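Side-chain contacts in E2A dna-binding protein (Human adenovirus 5, PDB 2WB0), which binds single-stranded DNA and supports the elongation phase of viral strand-displacement replication, unwinding the template without ATP through its capacity to form multimers: residues G189-V194 / P244-N249; L59-N64 / P270-F275; S312-S315 / L321-M324; A44-W49 / T69-F74; V167-C172 / G179-M184. All coordinates share one frame; numbering follows the deposited sequence. Where two conformers were deposited one is given.

Overall arrangement
Interactions 1 and 2 share one antiparallel sheet: helix 189-206 lies across its outer strand 242-246 in interaction 1, and loop 59-64 of the all-alpha region meets the neighbouring strand 271-276 in interaction 2. Their partly buried contacts touch where Phe245 packs on Phe61. Interaction 4 is the fully buried one, two helices joined by sulfur and aromatic groups. Beside it, the partly buried interaction 3 brings the chain after helix 300-315 back to a tryptophan of that helix, and Leu313 packs on Cys46 and Trp49. Interaction 5, also partly buried, stands on the opposite side of the chain's centre from 3 and 4; at this zinc site hydrogen bonds dominate.

Interaction 1 (G189-V194 / P244-N249); sequences GAKAQV and PFALSN
The helical segment 189-194 crosses strand 244-246 at 91°, nearly perpendicular, with Ala192 CA only 5.3 Å from Pro244 CA. This is helix-on-sheet packing: the first turn of helix 189-206 lies against strand 242-246, an outermost strand of a three-stranded antiparallel sheet, and so joins the two regions assigned to zinc-binding families. The small alanine and the compact proline ring are consistent with this close approach. The pyrrolidine ring points at the helix backbone, its CG 3.7 Å from Ala192 CA, while Ala192 CB lies 3.9 Å from the same CG. Phe186, on strand 185-186, packs against both residues.

The Lys191 side chain runs from the helix along the strand toward Ala246. Its CG is placed anti to the backbone N (chi1 -174°), which sends the chain out over the strand, and bends at the next two torsions carry it past the proline. The methylene carbons do the touching: CD comes within 4.2 Å of Ala246 CB, and Lys191 CE within 3.8 Å of Pro244 O. Beyond them the ammonium group has a long, weak ion pair with Glu188. It also takes part in the polar link between helix and strand, through one water that accepts from both sides, 3.0 Å from Lys191 NZ and 3.0 Å from Ala246 N.

Interaction 2 (L59-N64 / P270-F275); sequences LTFTSN and PALIVF
Thr60 N and Thr62 OG1 both bond to Asp302 OD2, which ties the residues on either side of Phe61 to one carboxylate oxygen; Thr62 OG1 is gripped a second time by Ser299 N. Between these ties Phe61 adopts the left-handed helical region of the backbone (phi 53°, psi 39°), and its side chain projects onto strand 271-275. The aromatic ring is met by two strand residues pointing the same way. Val274 CG2 approaches obliquely, 3.7 Å from Phe61 CD2, and the same methyl also touches Phe61 CB. Leu272 CB lies in the ring plane at its edge, 3.9 Å from Phe61 CD2, whereas the leucine's CD2 methyl comes in obliquely. Thr60 CG2 sits over one face, toward the rim, and is pressed at 3.5 Å against Leu272 CD2, so that the methyl of the leucine is shared between threonine and phenylalanine. Phe245 and Leu247 continue the apolar cluster around Phe61. The loop of the all-alpha region thus packs by an apolar cluster on the middle strand of the three-stranded antiparallel sheet.

Interaction 3 (S312-S315 / L321-M324); sequences SLWS and LPRM
Trp314 meets Leu321 and Pro322 where the chain leaves helix 300-315 and doubles back beside its last turn, a helix C-terminus covered by the following loop.

The apolar contacts all centre on the indole. CG is anti to the backbone N (chi1 -175°), which swings the ring system away from the helix axis toward the returning chain. Leu321 reaches the five-membered ring with a single branch: its CD2 methyl comes obliquely to 3.5 Å from Trp314 CD1 and stays in touch with CG and CB of the tryptophan. The proline meets the neighbouring part of the indole, again obliquely. Its CD is 3.3 Å from Trp314 NE1, a tight approach, and 3.6 Å from Trp314 CE2, while Pro322 CG lies 4.0 Å from Trp314 CZ2. The two residues thus follow the indole from the pyrrole carbon to the benzo ring. Phe318, between the two segments in the chain, stacks on Trp314, and Leu79 of helix 64-83 adds to its buried surroundings.

Two polar bonds accompany this apolar group, one on the indole and one within the helix. The indole N-H is satisfied by the carbonyl oxygen of Glu320, the residue just ahead of Leu321; that bond probably helps to set the ring's rotation and hold the returning chain beside it. Within the helix, Ser315 OG donates to a carbonyl three residues back, a bond of 2.6 Å to Ser312 O that makes a C=O...donor angle of 127° with the hydroxyl 18° from the carbonyl plane.

Interaction 4 (A44-W49 / T69-F74); sequences AVCKTW and TMMGRF
The indole of Trp49 is met obliquely by the terminal methyl of Met71, whose CE lies 3.7 Å from Trp49 CZ3 and nearly as close to CE3, at the benzo side of the ring system. The imidazole of His54 meets the same indole with planes at about 45°, and Met309 and Leu313 of helix 300-315 also pack on it. Its polar N-H points to Glu316 OE1, a hydrogen bond that helps to fix how the ring is turned. Within segment 69-74, off the contact itself, Met70 SD lies 3.3 Å above one face of the Arg73 guanidinium, toward the rim; Arg73 NH2 is hydrogen-bonded to the carbonyl of Arg222.

Met71 reaches the indole by running extended through CG and SD (chi2 -172°) and then bending at the last torsion, which turns CE toward the tryptophan. Nearer the backbone the same residue receives Cys46. The thiol sulfur sits 3.7 Å from Met71 CB, and Cys46 SG is 4.0 Å from Gly72 N. One turn of helix 44-49 therefore presents first a small thiol and then a large indole to a single methionine. The axes of segments 44-49 and 69-74 approach to 8.5 Å and cross at 119°; helices 40-53 and 64-83 thus form a buried helix-helix interface in the core of the all-alpha region.

Interaction 5 (V167-C172 / G179-M184); sequences VHDAAC and GKSCGM. With ZN (zinc ion), chain B.
A single serine hydroxyl serves both parts of this contact: Ser181 OG donates to Asp169 OD2 at 2.6 Å, and the same OG accepts from Gly183 N at 2.7 Å with an N-H...O angle of 154°. The second bond closes an ST turn around Cys182, and the positive phi of Gly183 (87°) suits a glycine there. With OG anti to the backbone N (chi1 -174°), the hydroxyl faces the aspartate and uses the syn lone pair of OD2. That oxygen is gripped again by a water, which donates to Asp169 OD2 at 2.8 Å and to Met184 O at 2.7 Å. Asp169 OD1 accepts from Ser178 N, so the buried carboxylate is held by both oxygens and is probably ionised. Alongside, His168 rests on the backbone of the other segment, its CB 3.7 Å from Lys180 O, and Lys180 CB packs against the histidine's CB at 4.0 Å. The His168 ring also meets that of His113. Through the ST turn, Asp169 and Ser181 probably help to position Cys182, whose SG binds zinc together with Cys111, His113 and Cys166 in a four-ligand zinc site, consistent with a structural role.

Interaction 1 (G189-V194 / P244-N249)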
# COMPACT_ATOMS: atom_id res chain seq x y z
N GLY A 189 5.94 -3.91 18.16
CA GLY A 189 4.92 -2.86 18.23
C GLY A 189 5.57 -1.50 18.32
O GLY A 189 5.09 -0.53 17.73
N ALA A 190 6.66 -1.40 19.08
CA ALA A 190 7.35 -0.12 19.15
C ALA A 190 7.86 0.34 17.77
O ALA A 190 7.74 1.51 17.41
CB ALA A 190 8.52 -0.18 20.21
N LYS A 191 8.48 -0.57 17.03
CA LYS A 191 8.93 -0.26 15.69
C LYS A 191 7.73 0.12 14.75
O LYS A 191 7.87 0.99 13.89
CB LYS A 191 9.65 -1.48 15.07
CG LYS A 191 10.26 -1.12 13.73
CD LYS A 191 11.51 -1.90 13.48
CE LYS A 191 11.34 -3.13 12.73
NZ LYS A 191 12.61 -3.88 13.10
N ALA A 192 6.60 -0.60 14.86
CA ALA A 192 5.41 -0.24 14.09
C ALA A 192 5.01 1.18 14.41
O ALA A 192 4.70 1.94 13.49
CB ALA A 192 4.23 -1.17 14.37
N GLN A 193 4.99 1.54 15.69
CA GLN A 193 4.53 2.88 15.97
C GLN A 193 5.51 3.91 15.40
O GLN A 193 5.09 4.91 14.87
CB GLN A 193 4.25 3.15 17.44
CG GLN A 193 3.61 4.61 17.59
CD GLN A 193 2.85 4.80 18.92
OE1 GLN A 193 1.58 4.87 18.96
NE2 GLN A 193 3.62 4.89 20.01
N VAL A 194 6.79 3.65 15.48
CA VAL A 194 7.75 4.58 14.82
C VAL A 194 7.36 4.82 13.35
O VAL A 194 7.33 5.95 12.90
CB VAL A 194 9.17 4.05 14.91
CG1 VAL A 194 10.10 4.91 14.02
CG2 VAL A 194 9.66 4.13 16.34
N PRO A 244 6.45 -2.80 9.18
CA PRO A 244 7.41 -1.72 9.39
C PRO A 244 8.88 -2.20 9.13
O PRO A 244 9.24 -3.30 9.61
CB PRO A 244 7.22 -1.33 10.86
CG PRO A 244 6.56 -2.60 11.52
CD PRO A 244 5.81 -3.31 10.43
N PHE A 245 9.68 -1.42 8.39
CA PHE A 245 11.11 -1.73 8.17
C PHE A 245 11.96 -0.63 8.80
O PHE A 245 11.72 0.55 8.56
CB PHE A 245 11.46 -1.72 6.68
CG PHE A 245 11.00 -2.94 5.89
CD1 PHE A 245 9.79 -3.57 6.13
CD2 PHE A 245 11.79 -3.39 4.80
CE1 PHE A 245 9.41 -4.74 5.43
CE2 PHE A 245 11.41 -4.52 4.03
CZ PHE A 245 10.18 -5.18 4.34
N ALA A 246 12.97 -0.99 9.60
CA ALA A 246 13.86 0.01 10.19
C ALA A 246 14.68 0.70 9.12
O ALA A 246 15.07 0.04 8.13
CB ALA A 246 14.83 -0.70 11.23
N LEU A 247 14.92 2.00 9.29
CA LEU A 247 15.90 2.70 8.47
C LEU A 247 17.17 2.64 9.33
O LEU A 247 17.41 3.51 10.16
CB LEU A 247 15.56 4.16 8.17
CG LEU A 247 14.24 4.36 7.34
CD1 LEU A 247 13.79 5.78 7.43
CD2 LEU A 247 14.53 4.00 5.92
N SER A 248 18.00 1.62 9.16
CA SER A 248 19.07 1.39 10.17
C SER A 248 20.32 2.32 10.21
O SER A 248 20.91 2.49 11.29
CB SER A 248 19.49 -0.09 10.23
OG SER A 248 18.47 -0.88 10.79
N ASN A 249 20.77 2.90 9.08
CA ASN A 249 21.85 3.91 9.21
C ASN A 249 21.35 5.35 9.60
O ASN A 249 22.16 6.26 9.88
CB ASN A 249 22.78 3.89 7.97
CG ASN A 249 23.44 2.51 7.74
OD1 ASN A 249 23.53 2.03 6.62
ND2 ASN A 249 23.91 1.88 8.82
O HOH W 1 13.44 -3.89 10.21

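Interaction 2 (L59-N64 / P270-F275)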
# COMPACT_ATOMS: atom_id res chain seq x y z
N LEU A 59 14.23 5.79 -4.28
CA LEU A 59 13.10 5.02 -3.71
C LEU A 59 13.64 4.34 -2.46
O LEU A 59 14.86 4.06 -2.42
CB LEU A 59 12.59 3.98 -4.73
CG LEU A 59 11.90 4.64 -5.95
CD1 LEU A 59 11.39 3.63 -6.96
CD2 LEU A 59 10.73 5.60 -5.57
N THR A 60 12.78 4.02 -1.48
CA THR A 60 13.28 3.43 -0.23
C THR A 60 12.34 2.29 0.10
O THR A 60 11.13 2.54 0.34
CB THR A 60 13.22 4.41 0.94
OG1 THR A 60 13.88 5.61 0.56
CG2 THR A 60 13.97 3.83 2.22
N PHE A 61 12.87 1.05 0.03
CA PHE A 61 12.03 -0.16 0.18
C PHE A 61 10.85 -0.16 -0.80
O PHE A 61 9.69 -0.59 -0.42
CB PHE A 61 11.41 -0.31 1.56
CG PHE A 61 12.38 -0.17 2.70
CD1 PHE A 61 13.64 -0.83 2.70
CD2 PHE A 61 12.06 0.65 3.76
CE1 PHE A 61 14.57 -0.60 3.81
CE2 PHE A 61 12.92 0.83 4.81
CZ PHE A 61 14.15 0.19 4.86
N THR A 62 11.08 0.30 -2.01
CA THR A 62 10.03 0.29 -3.01
C THR A 62 10.70 -0.24 -4.26
O THR A 62 11.82 0.16 -4.55
CB THR A 62 9.60 1.74 -3.27
OG1 THR A 62 9.00 2.24 -2.11
CG2 THR A 62 8.63 1.82 -4.46
N SER A 63 10.04 -1.13 -4.99
CA SER A 63 10.64 -1.57 -6.26
C SER A 63 10.29 -0.61 -7.36
O SER A 63 9.21 0.05 -7.31
CB SER A 63 10.19 -2.96 -6.65
OG SER A 63 8.96 -2.91 -7.27
N ASN A 64 11.19 -0.44 -8.31
CA ASN A 64 10.94 0.51 -9.44
C ASN A 64 9.64 0.22 -10.16
O ASN A 64 8.88 1.12 -10.49
CB ASN A 64 12.08 0.47 -10.50
CG ASN A 64 13.46 0.96 -9.94
OD1 ASN A 64 13.52 1.78 -9.05
ND2 ASN A 64 14.58 0.42 -10.52
N PRO A 270 12.82 6.72 12.55
CA PRO A 270 13.58 5.96 11.53
C PRO A 270 13.01 4.58 11.27
O PRO A 270 13.72 3.60 11.41
CB PRO A 270 14.97 5.86 12.17
CG PRO A 270 14.66 5.79 13.66
CD PRO A 270 13.53 6.76 13.85
N ALA A 271 11.77 4.50 10.77
CA ALA A 271 11.19 3.22 10.29
C ALA A 271 10.11 3.60 9.29
O ALA A 271 9.46 4.65 9.44
CB ALA A 271 10.54 2.37 11.45
N LEU A 272 9.99 2.82 8.21
CA LEU A 272 8.98 3.05 7.19
C LEU A 272 7.93 1.94 7.22
O LEU A 272 8.24 0.78 7.43
CB LEU A 272 9.63 3.00 5.80
CG LEU A 272 10.15 4.33 5.24
CD1 LEU A 272 10.32 5.55 6.16
CD2 LEU A 272 10.92 4.30 3.95
N ILE A 273 6.68 2.32 6.94
CA ILE A 273 5.63 1.32 6.66
C ILE A 273 5.94 0.85 5.23
O ILE A 273 6.10 1.67 4.31
CB ILE A 273 4.23 2.01 6.64
CG1 ILE A 273 3.85 2.46 8.06
CG2 ILE A 273 3.15 1.08 5.88
CD1 ILE A 273 2.52 3.29 8.18
N VAL A 274 5.97 -0.45 5.02
CA VAL A 274 6.18 -0.97 3.71
C VAL A 274 5.04 -1.94 3.33
O VAL A 274 4.73 -2.85 4.10
CB VAL A 274 7.52 -1.75 3.65
CG1 VAL A 274 7.70 -2.36 2.28
CG2 VAL A 274 8.72 -0.84 4.01
N PHE A 275 4.44 -1.75 2.14
CA PHE A 275 3.37 -2.55 1.64
C PHE A 275 3.94 -3.60 0.67
O PHE A 275 4.69 -3.22 -0.24
CB PHE A 275 2.35 -1.67 0.86
CG PHE A 275 1.74 -0.56 1.71
CD1 PHE A 275 0.89 -0.86 2.80
CD2 PHE A 275 2.03 0.76 1.41
CE1 PHE A 275 0.36 0.17 3.59
CE2 PHE A 275 1.51 1.80 2.20
CZ PHE A 275 0.65 1.49 3.27

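Interaction 3 (S312-S315 / L321-M324)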
# COMPACT_ATOMS: atom_id res chain seq x y z
N SER A 312 1.95 16.39 -10.42
CA SER A 312 2.90 17.21 -11.18
C SER A 312 2.87 16.97 -12.68
O SER A 312 2.81 17.91 -13.46
CB SER A 312 4.34 17.09 -10.65
OG SER A 312 4.39 17.70 -9.38
N LEU A 313 2.93 15.71 -13.07
CA LEU A 313 2.87 15.30 -14.48
C LEU A 313 1.61 15.80 -15.12
O LEU A 313 1.64 16.29 -16.28
CB LEU A 313 2.93 13.74 -14.59
CG LEU A 313 2.65 12.97 -15.89
CD1 LEU A 313 3.27 13.60 -17.12
CD2 LEU A 313 3.20 11.46 -15.70
N TRP A 314 0.49 15.65 -14.38
CA TRP A 314 -0.81 16.07 -14.85
C TRP A 314 -0.78 17.61 -15.14
O TRP A 314 -1.21 18.07 -16.22
CB TRP A 314 -1.90 15.75 -13.82
CG TRP A 314 -3.25 16.08 -14.37
CD1 TRP A 314 -3.96 17.26 -14.21
CD2 TRP A 314 -4.04 15.25 -15.21
NE1 TRP A 314 -5.15 17.21 -14.94
CE2 TRP A 314 -5.22 15.98 -15.56
CE3 TRP A 314 -3.86 13.96 -15.72
CZ2 TRP A 314 -6.23 15.43 -16.36
CZ3 TRP A 314 -4.86 13.42 -16.54
CH2 TRP A 314 -6.03 14.15 -16.83
N SER A 315 -0.19 18.37 -14.20
CA SER A 315 -0.13 19.85 -14.26
C SER A 315 0.71 20.32 -15.44
O SER A 315 0.52 21.45 -15.91
CB SER A 315 0.47 20.44 -12.96
OG SER A 315 1.90 20.30 -12.95
N LEU A 321 -6.53 20.17 -12.27
CA LEU A 321 -6.39 18.79 -11.78
C LEU A 321 -7.84 18.40 -11.44
O LEU A 321 -8.45 19.07 -10.68
CB LEU A 321 -5.60 18.78 -10.47
CG LEU A 321 -4.70 17.67 -9.90
CD1 LEU A 321 -4.97 17.36 -8.41
CD2 LEU A 321 -4.45 16.45 -10.79
N PRO A 322 -8.39 17.33 -12.03
CA PRO A 322 -9.75 16.93 -11.64
C PRO A 322 -9.81 16.53 -10.15
O PRO A 322 -8.74 16.17 -9.55
CB PRO A 322 -10.01 15.67 -12.49
CG PRO A 322 -9.01 15.65 -13.50
CD PRO A 322 -7.85 16.48 -13.10
N ARG A 323 -11.00 16.61 -9.58
CA ARG A 323 -11.29 15.95 -8.32
C ARG A 323 -10.97 14.44 -8.46
O ARG A 323 -11.31 13.80 -9.48
CB ARG A 323 -12.75 16.13 -8.02
CG ARG A 323 -13.21 15.68 -6.65
CD ARG A 323 -14.56 16.26 -6.39
NE ARG A 323 -15.31 15.33 -5.57
CZ ARG A 323 -15.15 15.21 -4.25
NH1 ARG A 323 -14.28 16.01 -3.58
NH2 ARG A 323 -15.86 14.32 -3.59
N MET A 324 -10.31 13.86 -7.45
CA MET A 324 -9.99 12.41 -7.54
C MET A 324 -10.01 11.96 -6.12
O MET A 324 -9.24 12.47 -5.30
CB MET A 324 -8.60 12.19 -8.20
CG MET A 324 -8.28 10.71 -8.67
SD MET A 324 -7.99 9.64 -7.24
CE MET A 324 -6.33 10.13 -6.85

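Interaction 4 (A44-W49 / T69-F74)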
# COMPACT_ATOMS: atom_id res chain seq x y z
N ALA A 44 3.83 3.53 -18.74
CA ALA A 44 4.90 3.90 -19.70
C ALA A 44 5.00 5.43 -19.88
O ALA A 44 6.10 5.99 -19.96
CB ALA A 44 4.72 3.17 -21.01
N VAL A 45 3.86 6.12 -19.86
CA VAL A 45 3.89 7.57 -19.77
C VAL A 45 4.68 8.05 -18.52
O VAL A 45 5.64 8.90 -18.58
CB VAL A 45 2.45 8.15 -19.75
CG1 VAL A 45 2.47 9.62 -19.45
CG2 VAL A 45 1.76 7.86 -21.13
N CYS A 46 4.32 7.47 -17.37
CA CYS A 46 4.90 7.93 -16.14
C CYS A 46 6.42 7.64 -16.13
O CYS A 46 7.20 8.47 -15.69
CB CYS A 46 4.18 7.22 -14.99
SG CYS A 46 2.46 7.78 -14.80
N LYS A 47 6.81 6.43 -16.54
CA LYS A 47 8.20 6.00 -16.48
C LYS A 47 9.01 6.90 -17.41
O LYS A 47 10.11 7.36 -17.10
CB LYS A 47 8.31 4.54 -16.93
CG LYS A 47 9.73 3.95 -16.91
CD LYS A 47 10.35 3.93 -15.48
CE LYS A 47 11.80 3.27 -15.37
NZ LYS A 47 12.13 2.87 -13.91
N THR A 48 8.45 7.18 -18.58
CA THR A 48 9.10 8.10 -19.50
C THR A 48 9.29 9.50 -18.88
O THR A 48 10.41 10.07 -18.97
CB THR A 48 8.39 8.14 -20.91
OG1 THR A 48 8.26 6.80 -21.37
CG2 THR A 48 9.23 8.87 -21.94
N TRP A 49 8.25 10.02 -18.21
CA TRP A 49 8.34 11.33 -17.57
C TRP A 49 9.40 11.34 -16.41
O TRP A 49 10.19 12.30 -16.23
CB TRP A 49 6.94 11.78 -17.13
CG TRP A 49 6.87 13.04 -16.28
CD1 TRP A 49 6.80 14.33 -16.74
CD2 TRP A 49 6.79 13.13 -14.85
NE1 TRP A 49 6.70 15.21 -15.70
CE2 TRP A 49 6.67 14.51 -14.52
CE3 TRP A 49 6.82 12.18 -13.81
CZ2 TRP A 49 6.59 14.98 -13.19
CZ3 TRP A 49 6.72 12.66 -12.47
CH2 TRP A 49 6.60 14.05 -12.18
N THR A 69 4.03 1.42 -11.58
CA THR A 69 2.66 0.87 -11.65
C THR A 69 1.67 1.68 -10.84
O THR A 69 0.54 1.94 -11.29
CB THR A 69 2.66 -0.56 -11.14
OG1 THR A 69 3.42 -1.31 -12.10
CG2 THR A 69 1.19 -1.11 -11.04
N MET A 70 2.10 2.14 -9.65
CA MET A 70 1.19 2.93 -8.88
C MET A 70 1.00 4.30 -9.52
O MET A 70 -0.11 4.82 -9.51
CB MET A 70 1.59 3.06 -7.40
CG MET A 70 1.54 1.74 -6.63
SD MET A 70 -0.04 0.82 -6.74
CE MET A 70 -1.05 2.09 -5.99
N MET A 71 2.05 4.93 -9.99
CA MET A 71 1.83 6.16 -10.72
C MET A 71 0.80 5.93 -11.87
O MET A 71 -0.07 6.77 -12.12
CB MET A 71 3.15 6.60 -11.36
CG MET A 71 4.08 7.31 -10.37
SD MET A 71 5.53 8.04 -11.18
CE MET A 71 4.82 9.51 -11.75
N GLY A 72 0.96 4.80 -12.55
CA GLY A 72 0.02 4.41 -13.62
C GLY A 72 -1.42 4.38 -13.16
O GLY A 72 -2.33 4.89 -13.83
N ARG A 73 -1.67 3.77 -12.01
CA ARG A 73 -3.01 3.76 -11.49
C ARG A 73 -3.52 5.16 -11.14
O ARG A 73 -4.73 5.46 -11.29
CB ARG A 73 -3.04 2.89 -10.23
CG ARG A 73 -2.70 1.36 -10.43
CD ARG A 73 -3.06 0.63 -9.10
NE ARG A 73 -2.50 -0.75 -8.91
CZ ARG A 73 -2.53 -1.47 -7.77
NH1 ARG A 73 -2.99 -0.94 -6.59
NH2 ARG A 73 -2.05 -2.73 -7.78
N PHE A 74 -2.64 5.99 -10.59
CA PHE A 74 -3.09 7.34 -10.24
C PHE A 74 -3.37 8.14 -11.49
O PHE A 74 -4.32 8.87 -11.52
CB PHE A 74 -2.05 8.03 -9.37
CG PHE A 74 -1.99 7.46 -8.00
CD1 PHE A 74 -3.16 7.27 -7.26
CD2 PHE A 74 -0.74 7.07 -7.44
CE1 PHE A 74 -3.14 6.75 -5.97
CE2 PHE A 74 -0.71 6.56 -6.15
CZ PHE A 74 -1.86 6.40 -5.40

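Interaction 5 (V167-C172 / G179-M184)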
# COMPACT_ATOMS: atom_id res chain seq x y z
N VAL A 167 -7.44 -7.81 17.60
CA VAL A 167 -8.08 -8.40 18.83
C VAL A 167 -8.74 -9.76 18.56
O VAL A 167 -8.80 -10.64 19.45
CB VAL A 167 -9.05 -7.40 19.51
CG1 VAL A 167 -10.24 -7.09 18.59
CG2 VAL A 167 -9.47 -7.96 20.85
N HIS A 168 -9.17 -9.96 17.31
CA HIS A 168 -9.86 -11.20 16.94
C HIS A 168 -8.90 -12.37 16.89
O HIS A 168 -9.35 -13.53 16.87
CB HIS A 168 -10.54 -11.01 15.61
CG HIS A 168 -11.55 -9.90 15.65
ND1 HIS A 168 -12.86 -10.11 16.00
CD2 HIS A 168 -11.43 -8.58 15.38
CE1 HIS A 168 -13.51 -8.96 15.96
NE2 HIS A 168 -12.67 -8.01 15.58
N ASP A 169 -7.62 -12.08 16.97
CA ASP A 169 -6.58 -13.11 17.09
C ASP A 169 -6.06 -13.30 18.48
O ASP A 169 -5.06 -14.00 18.65
CB ASP A 169 -5.43 -12.78 16.11
CG ASP A 169 -5.91 -12.76 14.63
OD1 ASP A 169 -6.89 -13.52 14.30
OD2 ASP A 169 -5.35 -11.99 13.81
N ALA A 170 -6.71 -12.69 19.50
CA ALA A 170 -6.03 -12.58 20.83
C ALA A 170 -5.78 -13.95 21.49
O ALA A 170 -4.82 -14.13 22.25
CB ALA A 170 -6.79 -11.62 21.78
N ALA A 171 -6.56 -14.95 21.13
CA ALA A 171 -6.37 -16.31 21.65
C ALA A 171 -5.59 -17.25 20.68
O ALA A 171 -5.45 -18.43 20.93
CB ALA A 171 -7.78 -16.92 22.04
N CYS A 172 -5.09 -16.71 19.56
CA CYS A 172 -4.28 -17.45 18.60
C CYS A 172 -2.81 -17.30 19.03
O CYS A 172 -2.44 -16.32 19.68
CB CYS A 172 -4.40 -16.84 17.21
SG CYS A 172 -6.05 -16.99 16.47
N GLY A 179 -10.23 -16.74 11.42
CA GLY A 179 -11.18 -16.43 10.34
C GLY A 179 -11.84 -15.07 10.48
O GLY A 179 -12.54 -14.61 9.59
N LYS A 180 -11.62 -14.40 11.61
CA LYS A 180 -12.18 -13.05 11.78
C LYS A 180 -11.09 -11.98 11.78
O LYS A 180 -11.39 -10.80 12.01
CB LYS A 180 -12.94 -12.97 13.08
CG LYS A 180 -14.27 -13.81 13.05
CD LYS A 180 -14.95 -13.74 14.41
CE LYS A 180 -16.27 -14.58 14.42
NZ LYS A 180 -17.08 -14.24 13.20
N SER A 181 -9.85 -12.39 11.55
CA SER A 181 -8.72 -11.44 11.56
C SER A 181 -8.79 -10.47 10.40
O SER A 181 -9.42 -10.77 9.38
CB SER A 181 -7.41 -12.20 11.37
OG SER A 181 -6.31 -11.31 11.53
N CYS A 182 -8.15 -9.29 10.57
CA CYS A 182 -7.88 -8.37 9.45
C CYS A 182 -6.51 -8.68 8.84
O CYS A 182 -6.17 -8.11 7.80
CB CYS A 182 -7.94 -6.87 9.91
SG CYS A 182 -6.75 -6.53 11.21
N GLY A 183 -5.75 -9.58 9.47
CA GLY A 183 -4.45 -10.04 8.96
C GLY A 183 -3.26 -9.16 9.40
O GLY A 183 -2.14 -9.37 8.98
N MET A 184 -3.53 -8.13 10.20
CA MET A 184 -2.47 -7.26 10.68
C MET A 184 -1.84 -7.86 11.95
O MET A 184 -2.55 -8.35 12.85
CB MET A 184 -3.07 -5.89 11.00
CG MET A 184 -2.06 -4.80 11.13
SD MET A 184 -2.77 -3.15 10.88
CE MET A 184 -3.71 -3.30 9.49
ZN ZN B . -8.12 -6.42 13.11
O HOH W 2 -3.13 -10.49 14.43